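Local coordinates for site-specific recombinase, resolvase family protein (Streptococcus pneumoniae, PDB 3GUV) that probably catalyses site-specific DNA recombination as a serine recombinase of the resolvase family, cutting and rejoining DNA strands at defined sites, at residues K4-R12 with K73-F82; N90-Q99 with M125-E136. All coordinates share one frame; numbering follows the deposited sequence.

Contact 1: residues K4-R12 with K73-F82; sequences KIKVYLYTR and KDGVSFVLVF
Val76 CG1 sits over one face of the Tyr8 ring, 12° off the ring normal and 3.5 Å from the centroid, a CH-pi contact over the middle of the ring. With CG1 anti to its own carbonyl carbon (chi1 -64°), Val76 sets this methyl over the ring and leaves CG2 above the CD2–CE2 side. The hydroxyl end is held differently. Tyr8 OH donates to Asp74 OD1 in a very short bond of 2.5 Å, the oxygen lying at the ring edge and in its plane, while the carboxylate as a whole is turned 82° from the ring. A water donates to the same hydroxyl and accepts from Asp74 N, so the phenol tip is tied twice to the turn before the strand.

Beyond this the chains pair as neighbouring parallel strands within the mixed sheet of the resolvase N-terminal domain. Tyr8 N donates to Phe78 O, Tyr8 O accepts from Leu80 N at 2.9 Å in an almost straight bond, and Tyr10 N donates to Leu80 O. At the entry, Lys6 O takes a 2.7 Å bond from Ser77 N and a weak one from Phe78 N.

Side chains alternate between the two faces. Leu80 CD1 reaches Val7 CB at 3.7 Å and Leu80 CD2 meets Leu9 CD1, on the face that also carries Phe78; Ile5 CG2 touches that phenyl ring at its edge, 3.7 Å from Phe78 CD2. On the other face, which Tyr8 shares, Val79 CG1 packs on Tyr10 CB.

Strand 6-12 is an inner strand of the sheet, between 41-48 and 78-81, with Tyr46 of strand 41-48 edge-to-face with Tyr8. Strand 107-110 flanks strand 78-81, and helix 24-37 packs against Thr11 and Phe82.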
loop_
_atom_site.group_PDB
_atom_site.type_symbol
_atom_site.label_atom_id
_atom_site.label_comp_id
_atom_site.label_asym_id
_atom_site.label_seq_id
_atom_site.Cartn_x
_atom_site.Cartn_y
_atom_site.Cartn_z
ATOM N N LYS A 4 26.858 11.716 15.840
ATOM C CA LYS A 4 25.561 10.936 15.861
ATOM C C LYS A 4 24.619 11.195 14.685
ATOM O O LYS A 4 24.550 12.290 14.122
ATOM C CB LYS A 4 24.806 11.173 17.169
ATOM C CG LYS A 4 25.701 10.978 18.356
ATOM C CD LYS A 4 24.951 10.772 19.638
ATOM C CE LYS A 4 25.936 10.318 20.708
ATOM N NZ LYS A 4 25.403 10.567 22.058
ATOM N N ILE A 5 23.874 10.162 14.326
ATOM C CA ILE A 5 22.859 10.303 13.289
ATOM C C ILE A 5 21.808 11.291 13.804
ATOM O O ILE A 5 21.336 11.145 14.927
ATOM C CB ILE A 5 22.236 8.929 12.962
ATOM C CG1 ILE A 5 23.300 8.025 12.306
ATOM C CG2 ILE A 5 20.982 9.071 12.113
ATOM C CD1 ILE A 5 24.067 8.682 11.171
ATOM N N LYS A 6 21.487 12.296 12.987
ATOM C CA LYS A 6 20.476 13.313 13.313
ATOM C C LYS A 6 19.083 12.985 12.724
ATOM O O LYS A 6 18.955 12.614 11.527
ATOM C CB LYS A 6 20.920 14.688 12.829
ATOM C CG LYS A 6 22.065 15.242 13.702
ATOM C CD LYS A 6 22.706 16.488 13.099
ATOM C CE LYS A 6 24.205 16.382 13.146
ATOM N NZ LYS A 6 24.711 16.095 14.518
ATOM N N VAL A 7 18.058 13.196 13.547
ATOM C CA VAL A 7 16.698 12.919 13.152
ATOM C C VAL A 7 15.719 14.052 13.579
ATOM O O VAL A 7 15.986 14.872 14.523
ATOM C CB VAL A 7 16.250 11.522 13.742
ATOM C CG1 VAL A 7 17.353 10.410 13.553
ATOM C CG2 VAL A 7 15.922 11.620 15.208
ATOM N N TYR A 8 14.618 14.120 12.837
ATOM C CA TYR A 8 13.424 14.888 13.201
ATOM C C TYR A 8 12.377 13.907 13.695
ATOM O O TYR A 8 12.301 12.773 13.165
ATOM C CB TYR A 8 12.833 15.586 11.966
ATOM C CG TYR A 8 13.569 16.797 11.399
ATOM C CD1 TYR A 8 14.319 17.665 12.216
ATOM C CD2 TYR A 8 13.432 17.127 10.058
ATOM C CE1 TYR A 8 14.946 18.763 11.683
ATOM C CE2 TYR A 8 14.041 18.233 9.509
ATOM C CZ TYR A 8 14.802 19.058 10.326
ATOM O OH TYR A 8 15.414 20.163 9.779
ATOM N N LEU A 9 11.567 14.316 14.672
ATOM C CA LEU A 9 10.365 13.579 15.081
ATOM C C LEU A 9 9.153 14.220 14.435
ATOM O O LEU A 9 9.058 15.431 14.443
ATOM C CB LEU A 9 10.190 13.629 16.597
ATOM C CG LEU A 9 10.679 12.426 17.374
ATOM C CD1 LEU A 9 12.057 12.019 16.964
ATOM C CD2 LEU A 9 10.502 12.672 18.902
ATOM N N TYR A 10 8.234 13.432 13.881
ATOM C CA TYR A 10 6.962 13.965 13.362
ATOM C C TYR A 10 5.782 13.236 13.966
ATOM O O TYR A 10 5.720 12.017 13.913
ATOM C CB TYR A 10 6.857 13.828 11.847
ATOM C CG TYR A 10 5.532 14.372 11.376
ATOM C CD1 TYR A 10 5.295 15.751 11.366
ATOM C CD2 TYR A 10 4.471 13.505 11.003
ATOM C CE1 TYR A 10 4.067 16.261 10.958
ATOM C CE2 TYR A 10 3.234 14.004 10.624
ATOM C CZ TYR A 10 3.032 15.363 10.592
ATOM O OH TYR A 10 1.811 15.867 10.235
ATOM N N THR A 11 4.836 13.976 14.524
ATOM C CA THR A 11 3.634 13.373 15.099
ATOM C C THR A 11 2.396 14.138 14.622
ATOM O O THR A 11 2.486 15.295 14.247
ATOM C CB THR A 11 3.674 13.339 16.672
ATOM O OG1 THR A 11 3.834 14.661 17.193
ATOM C CG2 THR A 11 4.803 12.451 17.201
ATOM N N ARG A 12 1.240 13.481 14.672
ATOM C CA ARG A 12 -0.053 14.107 14.275
ATOM C C ARG A 12 -1.240 13.307 14.802
ATOM O O ARG A 12 -1.076 12.201 15.285
ATOM C CB ARG A 12 -0.163 14.259 12.744
ATOM C CG ARG A 12 -0.063 12.877 12.005
ATOM C CD ARG A 12 -0.361 12.945 10.525
ATOM N NE ARG A 12 -1.726 13.400 10.312
ATOM C CZ ARG A 12 -2.097 14.594 9.848
ATOM N NH1 ARG A 12 -3.399 14.871 9.725
ATOM N NH2 ARG A 12 -1.205 15.528 9.511
ATOM N N LYS A 73 19.078 22.584 6.255
ATOM C CA LYS A 73 19.181 23.240 7.565
ATOM C C LYS A 73 19.964 22.475 8.654
ATOM O O LYS A 73 20.996 22.954 9.156
ATOM C CB LYS A 73 17.727 23.487 8.043
ATOM C CG LYS A 73 17.509 24.413 9.224
ATOM C CD LYS A 73 16.156 25.127 9.073
ATOM C CE LYS A 73 15.451 25.388 10.393
ATOM N NZ LYS A 73 16.419 25.830 11.436
ATOM N N ASP A 74 19.459 21.285 9.015
ATOM C CA ASP A 74 19.887 20.595 10.233
ATOM C C ASP A 74 20.691 19.359 9.960
ATOM O O ASP A 74 21.157 18.721 10.894
ATOM C CB ASP A 74 18.670 20.196 11.071
ATOM C CG ASP A 74 17.931 21.383 11.606
ATOM O OD1 ASP A 74 16.755 21.633 11.252
ATOM O OD2 ASP A 74 18.563 22.097 12.383
ATOM N N GLY A 75 20.839 19.006 8.693
ATOM C CA GLY A 75 21.557 17.790 8.317
ATOM C C GLY A 75 20.992 16.488 8.857
ATOM O O GLY A 75 21.751 15.618 9.312
ATOM N N VAL A 76 19.665 16.340 8.777
ATOM C CA VAL A 76 18.982 15.121 9.247
ATOM C C VAL A 76 19.130 13.922 8.288
ATOM O O VAL A 76 19.045 14.073 7.079
ATOM C CB VAL A 76 17.482 15.394 9.542
ATOM C CG1 VAL A 76 17.343 16.410 10.711
ATOM C CG2 VAL A 76 16.761 15.869 8.304
ATOM N N SER A 77 19.377 12.735 8.847
ATOM C CA SER A 77 19.359 11.470 8.103
ATOM C C SER A 77 17.980 10.754 8.084
ATOM O O SER A 77 17.668 10.016 7.136
ATOM C CB SER A 77 20.369 10.503 8.724
ATOM O OG SER A 77 21.694 10.861 8.369
ATOM N N PHE A 78 17.176 10.940 9.137
ATOM C CA PHE A 78 15.819 10.310 9.215
ATOM C C PHE A 78 14.693 11.247 9.716
ATOM O O PHE A 78 14.948 12.221 10.474
ATOM C CB PHE A 78 15.864 9.080 10.124
ATOM C CG PHE A 78 16.762 7.987 9.656
ATOM C CD1 PHE A 78 16.295 7.024 8.775
ATOM C CD2 PHE A 78 18.062 7.873 10.141
ATOM C CE1 PHE A 78 17.110 5.989 8.338
ATOM C CE2 PHE A 78 18.891 6.851 9.706
ATOM C CZ PHE A 78 18.389 5.884 8.809
ATOM N N VAL A 79 13.461 10.985 9.257
ATOM C CA VAL A 79 12.235 11.368 9.998
ATOM C C VAL A 79 11.673 10.128 10.677
ATOM O O VAL A 79 11.466 9.068 10.012
ATOM C CB VAL A 79 11.101 11.913 9.110
ATOM C CG1 VAL A 79 9.834 12.156 9.941
ATOM C CG2 VAL A 79 11.541 13.169 8.329
ATOM N N LEU A 80 11.449 10.233 11.983
ATOM C CA LEU A 80 10.750 9.218 12.731
ATOM C C LEU A 80 9.278 9.605 12.832
ATOM O O LEU A 80 8.955 10.708 13.263
ATOM C CB LEU A 80 11.332 9.074 14.141
ATOM C CG LEU A 80 12.666 8.347 14.380
ATOM C CD1 LEU A 80 13.839 8.788 13.510
ATOM C CD2 LEU A 80 12.993 8.531 15.889
ATOM N N VAL A 81 8.414 8.682 12.412
ATOM C CA VAL A 81 6.959 8.697 12.648
ATOM C C VAL A 81 6.571 7.499 13.538
ATOM O O VAL A 81 7.378 6.541 13.727
ATOM C CB VAL A 81 6.189 8.702 11.324
ATOM C CG1 VAL A 81 6.632 9.882 10.487
ATOM C CG2 VAL A 81 6.390 7.399 10.538
ATOM N N PHE A 82 5.387 7.567 14.175
ATOM C CA PHE A 82 4.926 6.450 15.003
ATOM C C PHE A 82 4.571 5.245 14.110
ATOM O O PHE A 82 5.065 4.133 14.308
ATOM C CB PHE A 82 3.720 6.864 15.886
ATOM C CG PHE A 82 3.326 5.802 16.901
ATOM C CD1 PHE A 82 4.180 5.484 17.942
ATOM C CD2 PHE A 82 2.130 5.112 16.779
ATOM C CE1 PHE A 82 3.855 4.536 18.867
ATOM C CE2 PHE A 82 1.781 4.128 17.705
ATOM C CZ PHE A 82 2.642 3.849 18.761
HETATM O O HOH W 1 22.387 12.901 10.278
HETATM O O HOH W 2 16.845 19.913 7.716
HETATM O O HOH W 3 3.692 9.961 13.889
#

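Contact 2: residues N90-Q99 with M125-E136; sequences NAADVLSTLQ and MISVLSAVAEIE
Glu136 reaches the start of helix 91-103 with both carboxylate oxygens: OE2 accepts from Ala91 N at 2.8 Å, and OE1 accepts from Ala92 N at 3.0 Å. Both donors arrive on syn sides, somewhat out of the carboxylate plane, a two-pronged grip on successive backbone N-H groups that fixes the rotation of the acid. Its CG is anti to the carbonyl carbon (chi1 -54°) and the chain runs extended beyond it, which carries the acid across to the neighbouring helix. Asn90, the N-cap, takes the next amide but one: its OD1 accepts from Asp93 N.

The tight part follows from small residues. The segment axes approach to 8.4 Å with a signed crossing angle of -140°, so the helices run roughly antiparallel, and Ala92 and Ala133 lie closest, their CA atoms 4.7 Å apart. Ala91 is a knob among Leu129, Val132, Ala133 and Glu136, with its CB against Val132 CG1. Leu129 returns the fit, sitting among Ala91, Val94, Leu95 and Leu98; its CD1 stands 3.6 Å from Val94 CG1, the two side chains crossing at about a right angle.

Spacing is looser between buried Leu98 and Met125, where Leu98 CD2 is 4.1 Å from Met125 CE. The solvent side is the flank of Leu95, Ile126 and exposed Gln99, and contacts there stay close: Ile126 CD1 bridges Leu95 CD1, at 3.6 Å, and the aliphatic CG of Gln99. Leu95 CD2 rests on the backbone of Ser130.

The second subunit also packs here, its Ile135 on Val94 and its Val132 on Leu129, so this helix pair contributes to the dimer interface. The chemistry is therefore split: an apolar seam with alanines at its closest point, and a carboxylate at the helix N-terminus, where the helix dipole and the two N-H groups would be expected to favour its negative charge.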
loop_
_atom_site.group_PDB
_atom_site.type_symbol
_atom_site.label_atom_id
_atom_site.label_comp_id
_atom_site.label_asym_id
_atom_site.label_seq_id
_atom_site.Cartn_x
_atom_site.Cartn_y
_atom_site.Cartn_z
ATOM N N ASN A 90 -2.738 8.066 2.154
ATOM C CA ASN A 90 -2.947 6.956 1.247
ATOM C C ASN A 90 -1.564 6.528 0.746
ATOM O O ASN A 90 -0.550 7.134 1.142
ATOM C CB ASN A 90 -3.883 7.355 0.099
ATOM C CG ASN A 90 -3.460 8.658 -0.608
ATOM O OD1 ASN A 90 -2.405 8.730 -1.219
ATOM N ND2 ASN A 90 -4.321 9.667 -0.554
ATOM N N ALA A 91 -1.518 5.476 -0.082
ATOM C CA ALA A 91 -0.262 4.920 -0.569
ATOM C C ALA A 91 0.468 5.874 -1.528
ATOM O O ALA A 91 1.721 5.945 -1.512
ATOM C CB ALA A 91 -0.516 3.540 -1.251
ATOM N N ALA A 92 -0.296 6.589 -2.370
ATOM C CA ALA A 92 0.309 7.520 -3.338
ATOM C C ALA A 92 1.008 8.672 -2.613
ATOM O O ALA A 92 2.078 9.090 -3.014
ATOM C CB ALA A 92 -0.716 8.029 -4.364
ATOM N N ASP A 93 0.391 9.143 -1.534
ATOM C CA ASP A 93 1.003 10.040 -0.555
ATOM C C ASP A 93 2.283 9.557 0.130
ATOM O O ASP A 93 3.252 10.305 0.308
ATOM C CB ASP A 93 0.012 10.243 0.572
ATOM C CG ASP A 93 -0.487 11.625 0.643
ATOM O OD1 ASP A 93 0.072 12.359 1.505
ATOM O OD2 ASP A 93 -1.414 11.959 -0.147
ATOM N N VAL A 94 2.261 8.319 0.593
ATOM C CA VAL A 94 3.418 7.794 1.275
ATOM C C VAL A 94 4.540 7.778 0.264
ATOM O O VAL A 94 5.671 8.124 0.584
ATOM C CB VAL A 94 3.228 6.357 1.756
ATOM C CG1 VAL A 94 4.518 5.905 2.424
ATOM C CG2 VAL A 94 2.014 6.216 2.700
ATOM N N LEU A 95 4.220 7.389 -0.969
ATOM C CA LEU A 95 5.233 7.194 -1.992
ATOM C C LEU A 95 5.866 8.513 -2.411
ATOM O O LEU A 95 7.071 8.597 -2.455
ATOM C CB LEU A 95 4.652 6.480 -3.230
ATOM C CG LEU A 95 5.541 6.489 -4.467
ATOM C CD1 LEU A 95 6.818 5.730 -4.193
ATOM C CD2 LEU A 95 4.790 5.904 -5.699
ATOM N N SER A 96 5.060 9.516 -2.749
ATOM C CA SER A 96 5.624 10.755 -3.258
ATOM C C SER A 96 6.431 11.448 -2.158
ATOM O O SER A 96 7.555 11.905 -2.429
ATOM C CB SER A 96 4.565 11.685 -3.914
ATOM O OG SER A 96 3.437 11.900 -3.080
ATOM N N THR A 97 5.898 11.456 -0.920
ATOM C CA THR A 97 6.616 12.030 0.242
ATOM C C THR A 97 7.946 11.331 0.468
ATOM O O THR A 97 8.965 11.972 0.625
ATOM C CB THR A 97 5.816 11.902 1.573
ATOM O OG1 THR A 97 4.543 12.532 1.442
ATOM C CG2 THR A 97 6.596 12.551 2.704
ATOM N N LEU A 98 7.933 10.009 0.487
ATOM C CA LEU A 98 9.166 9.242 0.644
ATOM C C LEU A 98 10.178 9.520 -0.466
ATOM O O LEU A 98 11.358 9.481 -0.223
ATOM C CB LEU A 98 8.890 7.725 0.688
ATOM C CG LEU A 98 10.106 6.835 1.004
ATOM C CD1 LEU A 98 10.908 7.324 2.255
ATOM C CD2 LEU A 98 9.627 5.443 1.240
ATOM N N GLN A 99 9.705 9.739 -1.691
ATOM C CA GLN A 99 10.616 9.965 -2.828
ATOM C C GLN A 99 11.296 11.321 -2.729
ATOM O O GLN A 99 12.504 11.405 -2.947
ATOM C CB GLN A 99 9.892 9.827 -4.162
ATOM C CG GLN A 99 9.655 8.358 -4.544
ATOM C CD GLN A 99 8.750 8.176 -5.747
ATOM O OE1 GLN A 99 7.731 8.865 -5.914
ATOM N NE2 GLN A 99 9.106 7.222 -6.582
ATOM N N MET A 125 10.460 -1.406 -0.872
ATOM C CA MET A 125 9.450 -0.529 -0.280
ATOM C C MET A 125 8.814 0.369 -1.325
ATOM O O MET A 125 7.599 0.481 -1.371
ATOM C CB MET A 125 10.071 0.335 0.836
ATOM C CG MET A 125 9.091 1.297 1.554
ATOM S SD MET A 125 9.599 1.768 3.241
ATOM C CE MET A 125 8.108 2.613 3.805
ATOM N N ILE A 126 9.639 1.001 -2.158
ATOM C CA ILE A 126 9.173 1.903 -3.219
ATOM C C ILE A 126 8.315 1.115 -4.252
ATOM O O ILE A 126 7.260 1.601 -4.674
ATOM C CB ILE A 126 10.362 2.674 -3.935
ATOM C CG1 ILE A 126 10.981 3.747 -2.998
ATOM C CG2 ILE A 126 9.904 3.342 -5.273
ATOM C CD1 ILE A 126 10.173 5.106 -2.950
ATOM N N SER A 127 8.739 -0.109 -4.595
ATOM C CA SER A 127 8.013 -0.953 -5.586
ATOM C C SER A 127 6.612 -1.350 -5.125
ATOM O O SER A 127 5.667 -1.306 -5.907
ATOM C CB SER A 127 8.794 -2.233 -5.888
ATOM O OG SER A 127 10.040 -1.942 -6.499
ATOM N N VAL A 128 6.497 -1.754 -3.852
ATOM C CA VAL A 128 5.226 -2.167 -3.292
ATOM C C VAL A 128 4.315 -0.956 -3.259
ATOM O O VAL A 128 3.170 -1.001 -3.723
ATOM C CB VAL A 128 5.406 -2.794 -1.881
ATOM C CG1 VAL A 128 4.071 -3.093 -1.251
ATOM C CG2 VAL A 128 6.251 -4.078 -1.974
ATOM N N LEU A 129 4.836 0.141 -2.729
ATOM C CA LEU A 129 4.047 1.366 -2.543
ATOM C C LEU A 129 3.528 1.884 -3.905
ATOM O O LEU A 129 2.346 2.255 -4.066
ATOM C CB LEU A 129 4.892 2.458 -1.837
ATOM C CG LEU A 129 4.999 2.542 -0.297
ATOM C CD1 LEU A 129 6.018 3.617 0.089
ATOM C CD2 LEU A 129 3.658 2.799 0.391
ATOM N N SER A 130 4.440 1.919 -4.872
ATOM C CA SER A 130 4.102 2.267 -6.229
ATOM C C SER A 130 3.001 1.333 -6.770
ATOM O O SER A 130 2.016 1.812 -7.335
ATOM C CB SER A 130 5.351 2.216 -7.120
ATOM O OG SER A 130 4.951 2.566 -8.420
ATOM N N ALA A 131 3.134 0.024 -6.510
ATOM C CA ALA A 131 2.149 -0.983 -6.976
ATOM C C ALA A 131 0.793 -0.772 -6.328
ATOM O O ALA A 131 -0.238 -0.963 -6.995
ATOM C CB ALA A 131 2.661 -2.416 -6.721
ATOM N N VAL A 132 0.779 -0.349 -5.046
ATOM C CA VAL A 132 -0.475 -0.151 -4.325
ATOM C C VAL A 132 -1.061 1.179 -4.710
ATOM O O VAL A 132 -2.287 1.324 -4.722
ATOM C CB VAL A 132 -0.332 -0.243 -2.769
ATOM C CG1 VAL A 132 -1.652 0.164 -2.064
ATOM C CG2 VAL A 132 0.119 -1.641 -2.339
ATOM N N ALA A 133 -0.206 2.158 -5.000
ATOM C CA ALA A 133 -0.671 3.466 -5.517
ATOM C C ALA A 133 -1.384 3.278 -6.861
ATOM O O ALA A 133 -2.404 3.933 -7.121
ATOM C CB ALA A 133 0.512 4.501 -5.644
ATOM N N GLU A 134 -0.854 2.381 -7.702
ATOM C CA GLU A 134 -1.542 1.979 -8.987
ATOM C C GLU A 134 -2.959 1.361 -8.745
ATOM O O GLU A 134 -3.934 1.684 -9.466
ATOM C CB GLU A 134 -0.639 1.051 -9.794
ATOM N N ILE A 135 -3.096 0.542 -7.693
ATOM C CA ILE A 135 -4.404 0.072 -7.293
ATOM C C ILE A 135 -5.330 1.255 -7.030
ATOM O O ILE A 135 -6.417 1.293 -7.584
ATOM C CB ILE A 135 -4.396 -0.871 -6.078
ATOM C CG1 ILE A 135 -3.592 -2.142 -6.381
ATOM C CG2 ILE A 135 -5.853 -1.228 -5.696
ATOM C CD1 ILE A 135 -3.250 -3.023 -5.157
ATOM N N GLU A 136 -4.890 2.238 -6.250
ATOM C CA GLU A 136 -5.738 3.376 -5.844
ATOM C C GLU A 136 -6.133 4.239 -7.038
ATOM O O GLU A 136 -7.276 4.699 -7.115
ATOM C CB GLU A 136 -5.016 4.301 -4.851
ATOM C CG GLU A 136 -4.440 3.622 -3.587
ATOM C CD GLU A 136 -3.606 4.572 -2.698
ATOM O OE1 GLU A 136 -2.905 5.500 -3.241
ATOM O OE2 GLU A 136 -3.644 4.359 -1.443
#

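In the fold
Contact 1 belongs to the sheet of the resolvase catalytic-domain fold and contact 2 to its helical side, where helix 91-103 meets helix 124-151. They share no element, but strand 78-81 leads on to helix 91-103; their centres are 21 Å apart and their nearest atoms about 8 Å, without touching. Both mix buried and accessible residues. In contact 1 the strands are largely buried and the 73-77 turn is more open, and main-chain hydrogen bonds dominate. In 90-99 with 125-136, side-chain packing dominates, with Glu136 supplying the cross-helix polar bonds. The second subunit packs on contact 2 alone, whereas contact 1 touches no other chain of the assembly.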